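Local coordinates for protein RcdA (Caulobacter vibrioides, PDB 3CTW) that probably acts as an accessory factor in the ClpXP-dependent, cell-cycle-regulated degradation of the master regulator CtrA, at residues A59-R73 / E116-E130. Residues are numbered along the deposited sequence; the frame is centred on the assembly and turned at random.
With EDO (1,2-ethanediol), chain G.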
loop_
_atom_site.group_PDB
_atom_site.type_symbol
_atom_site.label_atom_id
_atom_site.label_comp_id
_atom_site.label_asym_id
_atom_site.label_seq_id
_atom_site.Cartn_x
_atom_site.Cartn_y
_atom_site.Cartn_z
ATOM N N ALA A 59 -21.713 -19.126 10.884
ATOM C CA ALA A 59 -20.803 -19.446 9.802
ATOM C C ALA A 59 -20.680 -18.255 8.848
ATOM O O ALA A 59 -19.623 -18.020 8.262
ATOM C CB ALA A 59 -21.296 -20.694 9.067
ATOM N N ALA A 60 -21.771 -17.503 8.710
ATOM C CA ALA A 60 -21.800 -16.340 7.829
ATOM C C ALA A 60 -21.053 -15.167 8.445
ATOM O O ALA A 60 -20.388 -14.412 7.734
ATOM C CB ALA A 60 -23.228 -15.949 7.514
ATOM N N LEU A 61 -21.160 -15.025 9.771
ATOM C CA LEU A 61 -20.403 -14.021 10.520
ATOM C C LEU A 61 -18.909 -14.343 10.439
ATOM O O LEU A 61 -18.068 -13.441 10.358
ATOM C CB LEU A 61 -20.851 -13.983 11.986
ATOM C CG LEU A 61 -22.225 -13.395 12.328
ATOM C CD1 LEU A 61 -22.644 -13.778 13.743
ATOM C CD2 LEU A 61 -22.214 -11.889 12.163
ATOM N N GLY A 62 -18.599 -15.640 10.430
ATOM C CA GLY A 62 -17.230 -16.101 10.293
ATOM C C GLY A 62 -16.719 -15.833 8.895
ATOM O O GLY A 62 -15.554 -15.483 8.710
ATOM N N TYR A 63 -17.598 -16.007 7.912
ATOM C CA TYR A 63 -17.276 -15.725 6.518
ATOM C C TYR A 63 -17.046 -14.233 6.334
ATOM O O TYR A 63 -16.166 -13.821 5.587
ATOM C CB TYR A 63 -18.408 -16.207 5.603
ATOM C CG TYR A 63 -18.243 -15.849 4.136
ATOM C CD1 TYR A 63 -17.645 -16.731 3.237
ATOM C CD2 TYR A 63 -18.683 -14.627 3.653
ATOM C CE1 TYR A 63 -17.491 -16.395 1.895
ATOM C CE2 TYR A 63 -18.542 -14.285 2.322
ATOM C CZ TYR A 63 -17.955 -15.168 1.445
ATOM O OH TYR A 63 -17.820 -14.802 0.123
ATOM N N ALA A 64 -17.846 -13.434 7.034
ATOM C CA ALA A 64 -17.780 -11.981 6.952
ATOM C C ALA A 64 -16.428 -11.447 7.397
ATOM O O ALA A 64 -15.790 -10.702 6.661
ATOM C CB ALA A 64 -18.906 -11.346 7.761
ATOM N N THR A 65 -15.979 -11.859 8.581
ATOM C CA THR A 65 -14.727 -11.351 9.137
ATOM C C THR A 65 -13.499 -11.933 8.443
ATOM O O THR A 65 -12.483 -11.252 8.309
ATOM C CB THR A 65 -14.635 -11.578 10.658
ATOM O OG1 THR A 65 -14.794 -12.967 10.946
ATOM C CG2 THR A 65 -15.726 -10.777 11.390
ATOM N N GLU A 66 -13.607 -13.174 7.974
ATOM C CA GLU A 66 -12.506 -13.817 7.260
ATOM C C GLU A 66 -12.347 -13.333 5.825
ATOM O O GLU A 66 -11.265 -13.451 5.239
ATOM C CB GLU A 66 -12.650 -15.337 7.293
ATOM C CG GLU A 66 -12.373 -15.954 8.640
ATOM C CD GLU A 66 -10.883 -15.995 8.939
ATOM O OE1 GLU A 66 -10.251 -14.922 8.897
ATOM O OE2 GLU A 66 -10.338 -17.087 9.196
ATOM N N SER A 67 -13.426 -12.790 5.264
ATOM C CA SER A 67 -13.371 -12.133 3.970
ATOM C C SER A 67 -12.594 -10.830 4.086
ATOM O O SER A 67 -11.837 -10.481 3.182
ATOM C CB SER A 67 -14.780 -11.874 3.434
ATOM O OG SER A 67 -15.433 -13.097 3.146
ATOM N N MET A 68 -12.753 -10.143 5.221
ATOM C CA MET A 68 -12.070 -8.869 5.469
ATOM C C MET A 68 -10.576 -9.105 5.614
ATOM O O MET A 68 -9.763 -8.335 5.089
ATOM C CB MET A 68 -12.562 -8.191 6.753
ATOM C CG MET A 68 -14.057 -7.947 6.866
ATOM S SD MET A 68 -14.761 -6.821 5.646
ATOM C CE MET A 68 -16.414 -6.656 6.312
ATOM N N ARG A 69 -10.225 -10.178 6.326
ATOM C CA ARG A 69 -8.836 -10.517 6.590
ATOM C C ARG A 69 -8.121 -10.881 5.298
ATOM O O ARG A 69 -6.969 -10.512 5.099
ATOM C CB ARG A 69 -8.731 -11.664 7.596
ATOM C CG ARG A 69 -7.318 -11.823 8.175
ATOM C CD ARG A 69 -7.123 -13.136 8.936
ATOM N NE ARG A 69 -8.239 -13.430 9.837
ATOM C CZ ARG A 69 -8.336 -13.005 11.094
ATOM N NH1 ARG A 69 -7.377 -12.260 11.634
ATOM N NH2 ARG A 69 -9.402 -13.330 11.817
ATOM N N LEU A 70 -8.834 -11.583 4.424
ATOM C CA LEU A 70 -8.323 -11.976 3.128
ATOM C C LEU A 70 -8.014 -10.760 2.235
ATOM O O LEU A 70 -6.930 -10.673 1.652
ATOM C CB LEU A 70 -9.337 -12.899 2.457
ATOM C CG LEU A 70 -9.032 -13.456 1.074
ATOM C CD1 LEU A 70 -7.827 -14.358 1.165
ATOM C CD2 LEU A 70 -10.240 -14.207 0.522
ATOM N N THR A 71 -8.951 -9.816 2.163
ATOM C CA THR A 71 -8.804 -8.662 1.275
ATOM C C THR A 71 -7.781 -7.672 1.813
ATOM O O THR A 71 -7.049 -7.054 1.041
ATOM C CB THR A 71 -10.130 -7.936 1.015
ATOM O OG1 THR A 71 -10.726 -7.602 2.264
ATOM C CG2 THR A 71 -11.082 -8.816 0.257
ATOM N N THR A 72 -7.720 -7.552 3.137
ATOM C CA THR A 72 -6.719 -6.723 3.783
ATOM C C THR A 72 -5.327 -7.307 3.572
ATOM O O THR A 72 -4.426 -6.583 3.178
ATOM C CB THR A 72 -6.994 -6.553 5.279
ATOM O OG1 THR A 72 -8.343 -6.114 5.474
ATOM C CG2 THR A 72 -6.040 -5.540 5.879
ATOM N N ARG A 73 -5.175 -8.614 3.782
ATOM C CA ARG A 73 -3.891 -9.289 3.582
ATOM C C ARG A 73 -3.397 -9.099 2.148
ATOM O O ARG A 73 -2.218 -8.834 1.925
ATOM C CB ARG A 73 -3.994 -10.774 3.923
ATOM C CG ARG A 73 -2.694 -11.554 3.807
ATOM C CD ARG A 73 -2.891 -13.038 4.153
ATOM N NE ARG A 73 -3.221 -13.225 5.565
ATOM C CZ ARG A 73 -4.006 -14.194 6.028
ATOM N NH1 ARG A 73 -4.554 -15.067 5.187
ATOM N NH2 ARG A 73 -4.265 -14.277 7.329
ATOM N N GLU A 116 -14.503 -22.493 13.167
ATOM C CA GLU A 116 -14.511 -21.980 11.791
ATOM C C GLU A 116 -14.748 -23.052 10.716
ATOM O O GLU A 116 -13.802 -23.661 10.202
ATOM C CB GLU A 116 -13.212 -21.213 11.496
ATOM C CG GLU A 116 -13.017 -19.957 12.321
ATOM C CD GLU A 116 -11.550 -19.637 12.525
ATOM O OE1 GLU A 116 -10.757 -19.888 11.589
ATOM O OE2 GLU A 116 -11.191 -19.143 13.622
ATOM N N GLU A 117 -16.018 -23.273 10.377
ATOM C CA GLU A 117 -16.375 -24.149 9.254
ATOM C C GLU A 117 -16.828 -23.348 8.030
ATOM O O GLU A 117 -18.026 -23.193 7.774
ATOM C CB GLU A 117 -17.423 -25.196 9.657
ATOM C CG GLU A 117 -18.582 -24.678 10.489
ATOM C CD GLU A 117 -19.370 -25.808 11.132
ATOM O OE1 GLU A 117 -19.947 -25.602 12.224
ATOM O OE2 GLU A 117 -19.399 -26.912 10.546
ATOM N N LEU A 118 -15.849 -22.854 7.277
ATOM C CA LEU A 118 -16.089 -21.968 6.139
ATOM C C LEU A 118 -16.140 -22.734 4.819
ATOM O O LEU A 118 -15.709 -23.889 4.761
ATOM C CB LEU A 118 -14.998 -20.894 6.080
ATOM C CG LEU A 118 -14.797 -20.040 7.326
ATOM C CD1 LEU A 118 -13.525 -19.252 7.188
ATOM C CD2 LEU A 118 -15.991 -19.130 7.555
ATOM N N PRO A 119 -16.673 -22.094 3.754
ATOM C CA PRO A 119 -16.812 -22.736 2.446
ATOM C C PRO A 119 -15.484 -23.100 1.811
ATOM O O PRO A 119 -14.456 -22.530 2.157
ATOM C CB PRO A 119 -17.503 -21.667 1.590
ATOM C CG PRO A 119 -17.303 -20.397 2.304
ATOM C CD PRO A 119 -17.247 -20.737 3.753
ATOM N N PHE A 120 -15.535 -24.044 0.876
ATOM C CA PHE A 120 -14.371 -24.570 0.158
ATOM C C PHE A 120 -13.556 -23.471 -0.538
ATOM O O PHE A 120 -12.331 -23.423 -0.414
ATOM C CB PHE A 120 -14.865 -25.623 -0.848
ATOM C CG PHE A 120 -13.798 -26.192 -1.743
ATOM C CD1 PHE A 120 -12.903 -27.135 -1.269
ATOM C CD2 PHE A 120 -13.731 -25.828 -3.079
ATOM C CE1 PHE A 120 -11.930 -27.686 -2.108
ATOM C CE2 PHE A 120 -12.763 -26.375 -3.922
ATOM C CZ PHE A 120 -11.863 -27.304 -3.433
ATOM N N GLY A 121 -14.260 -22.559 -1.212
ATOM C CA GLY A 121 -13.640 -21.501 -2.007
ATOM C C GLY A 121 -12.901 -20.473 -1.189
ATOM O O GLY A 121 -11.770 -20.111 -1.516
ATOM N N LEU A 122 -13.541 -20.024 -0.106
ATOM C CA LEU A 122 -12.959 -19.031 0.795
ATOM C C LEU A 122 -11.781 -19.637 1.541
ATOM O O LEU A 122 -10.749 -18.992 1.700
ATOM C CB LEU A 122 -14.008 -18.521 1.791
ATOM C CG LEU A 122 -13.881 -17.169 2.521
ATOM C CD1 LEU A 122 -12.642 -17.060 3.428
ATOM C CD2 LEU A 122 -13.875 -16.045 1.516
ATOM N N MET A 123 -11.935 -20.888 1.964
ATOM C CA MET A 123 -10.893 -21.574 2.686
ATOM C C MET A 123 -9.621 -21.726 1.852
ATOM O O MET A 123 -8.527 -21.558 2.378
ATOM C CB MET A 123 -11.387 -22.928 3.177
ATOM C CG MET A 123 -10.520 -23.495 4.260
ATOM S SD MET A 123 -10.859 -22.703 5.846
ATOM C CE MET A 123 -12.343 -23.593 6.331
ATOM N N ASN A 124 -9.775 -22.011 0.554
ATOM C CA ASN A 124 -8.633 -22.169 -0.361
ATOM C C ASN A 124 -7.846 -20.868 -0.552
ATOM O O ASN A 124 -6.622 -20.839 -0.428
ATOM C CB ASN A 124 -9.091 -22.660 -1.739
ATOM C CG ASN A 124 -9.572 -24.102 -1.740
ATOM O OD1 ASN A 124 -9.239 -24.883 -0.850
ATOM N ND2 ASN A 124 -10.346 -24.464 -2.769
ATOM N N LEU A 125 -8.568 -19.790 -0.861
ATOM C CA LEU A 125 -7.972 -18.476 -1.100
ATOM C C LEU A 125 -7.290 -17.939 0.145
ATOM O O LEU A 125 -6.312 -17.208 0.053
ATOM C CB LEU A 125 -9.036 -17.475 -1.557
ATOM C CG LEU A 125 -9.738 -17.721 -2.881
ATOM C CD1 LEU A 125 -10.954 -16.844 -2.964
ATOM C CD2 LEU A 125 -8.818 -17.471 -4.048
ATOM N N LEU A 126 -7.807 -18.305 1.309
ATOM C CA LEU A 126 -7.211 -17.898 2.564
ATOM C C LEU A 126 -5.882 -18.605 2.811
ATOM O O LEU A 126 -4.927 -18.004 3.306
ATOM C CB LEU A 126 -8.185 -18.166 3.708
ATOM C CG LEU A 126 -7.973 -17.434 5.028
ATOM C CD1 LEU A 126 -7.971 -15.908 4.902
ATOM C CD2 LEU A 126 -9.081 -17.865 5.977
ATOM N N GLN A 127 -5.820 -19.876 2.421
ATOM C CA GLN A 127 -4.606 -20.673 2.553
ATOM C C GLN A 127 -3.542 -20.266 1.532
ATOM O O GLN A 127 -2.351 -20.336 1.809
ATOM C CB GLN A 127 -4.934 -22.159 2.425
ATOM C CG GLN A 127 -5.741 -22.709 3.585
ATOM C CD GLN A 127 -6.166 -24.146 3.371
ATOM O OE1 GLN A 127 -7.343 -24.481 3.483
ATOM N NE2 GLN A 127 -5.207 -25.005 3.056
ATOM N N ARG A 128 -3.989 -19.828 0.357
ATOM C CA ARG A 128 -3.079 -19.356 -0.695
ATOM C C ARG A 128 -2.493 -18.012 -0.302
ATOM O O ARG A 128 -1.296 -17.760 -0.524
ATOM C CB ARG A 128 -3.780 -19.241 -2.063
ATOM C CG ARG A 128 -4.251 -20.563 -2.662
ATOM C CD ARG A 128 -5.235 -20.338 -3.813
ATOM N NE ARG A 128 -4.644 -19.638 -4.954
ATOM C CZ ARG A 128 -5.342 -19.167 -5.992
ATOM N NH1 ARG A 128 -6.655 -19.312 -6.049
ATOM N NH2 ARG A 128 -4.729 -18.543 -6.984
ATOM N N SER A 129 -3.331 -17.161 0.302
ATOM C CA SER A 129 -2.907 -15.823 0.735
ATOM C C SER A 129 -1.898 -15.864 1.874
ATOM O O SER A 129 -1.024 -15.008 1.966
ATOM C CB SER A 129 -4.102 -14.967 1.149
ATOM O OG SER A 129 -4.771 -15.494 2.286
ATOM N N GLU A 130 -2.030 -16.867 2.734
ATOM C CA GLU A 130 -1.103 -17.058 3.830
ATOM C C GLU A 130 0.265 -17.450 3.304
ATOM O O GLU A 130 1.279 -16.965 3.796
ATOM C CB GLU A 130 -1.627 -18.112 4.801
ATOM C CG GLU A 130 -2.707 -17.599 5.737
ATOM C CD GLU A 130 -3.381 -18.704 6.511
ATOM O OE1 GLU A 130 -2.765 -19.784 6.648
ATOM O OE2 GLU A 130 -4.525 -18.493 6.976
HETATM C C1 EDO G . -10.358 -20.801 -4.387
HETATM O O1 EDO G . -9.092 -21.403 -4.727
HETATM C C2 EDO G . -11.523 -21.378 -5.195
HETATM O O2 EDO G . -12.011 -20.384 -6.109
#
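Leu-70 and Leu-122 exchange knobs for holes: Leu-70 enters the space among Leu-122, Leu-125, Leu-126 and Ser-129, while Leu-122 settles among Tyr-63, Glu-66, Ser-67 and Leu-70. With chi1 at -180°, CG of Leu-70 lies opposite its backbone N, and its methyls divide the work: CD1 is 4.0 Å from Leu-126 CD1, and CD2 is 4.1 Å from Leu-125 CB. Two turns back along helix 57-88, the ring of Tyr-63 extends the apolar layer. Its CE1 comes 3.7 Å from Leu-122 CD2, and CG of Pro-119, the N-cap residue, lies at the ring edge, 3.8 Å from Tyr-63 CD1. Leu-118 inserts its two methyls nearby, CD2 against the backbone at Gly-62 and Tyr-63, CD1 against the aliphatic part of Glu-66.

Toward solvent the contact thins to the exposed Glu-116 and Glu-130, while Glu-66 and Ser-129 stay buried. Arg-73 NH1 donates in its guanidinium plane to Ser-129 OG (2.9 Å, N-H...O angle 151°), and that hydroxyl in turn donates a hydrogen bond to Leu-126 O from above the carbonyl plane. Glu-130 lays CG over one guanidinium face, yet its carboxylate makes only a long salt bridge, OE2 to Arg-73 NH1 at 3.9 Å. Glu-66 turns OE1 back along its own helix to Arg-69 NE, 2.7 Å away on the syn side, whereas OE2 packs on Leu-126 CD2 and faces the like-charged Glu-116; the bridge to Arg-69 probably offsets part of that repulsion.

The segment axes approach to 10.1 Å and the segments, on helices 57-88 and 120-145, run in the same general direction, 35° apart, in this strandless chain. Helix 26-44 packs along the Tyr-63 and Leu-70 side: Leu-44 touches Tyr-63, Thr-40 Leu-70 and Tyr-43 Pro-119, and Glu-39 salt-bridges Arg-128, completing a three-helix bundle.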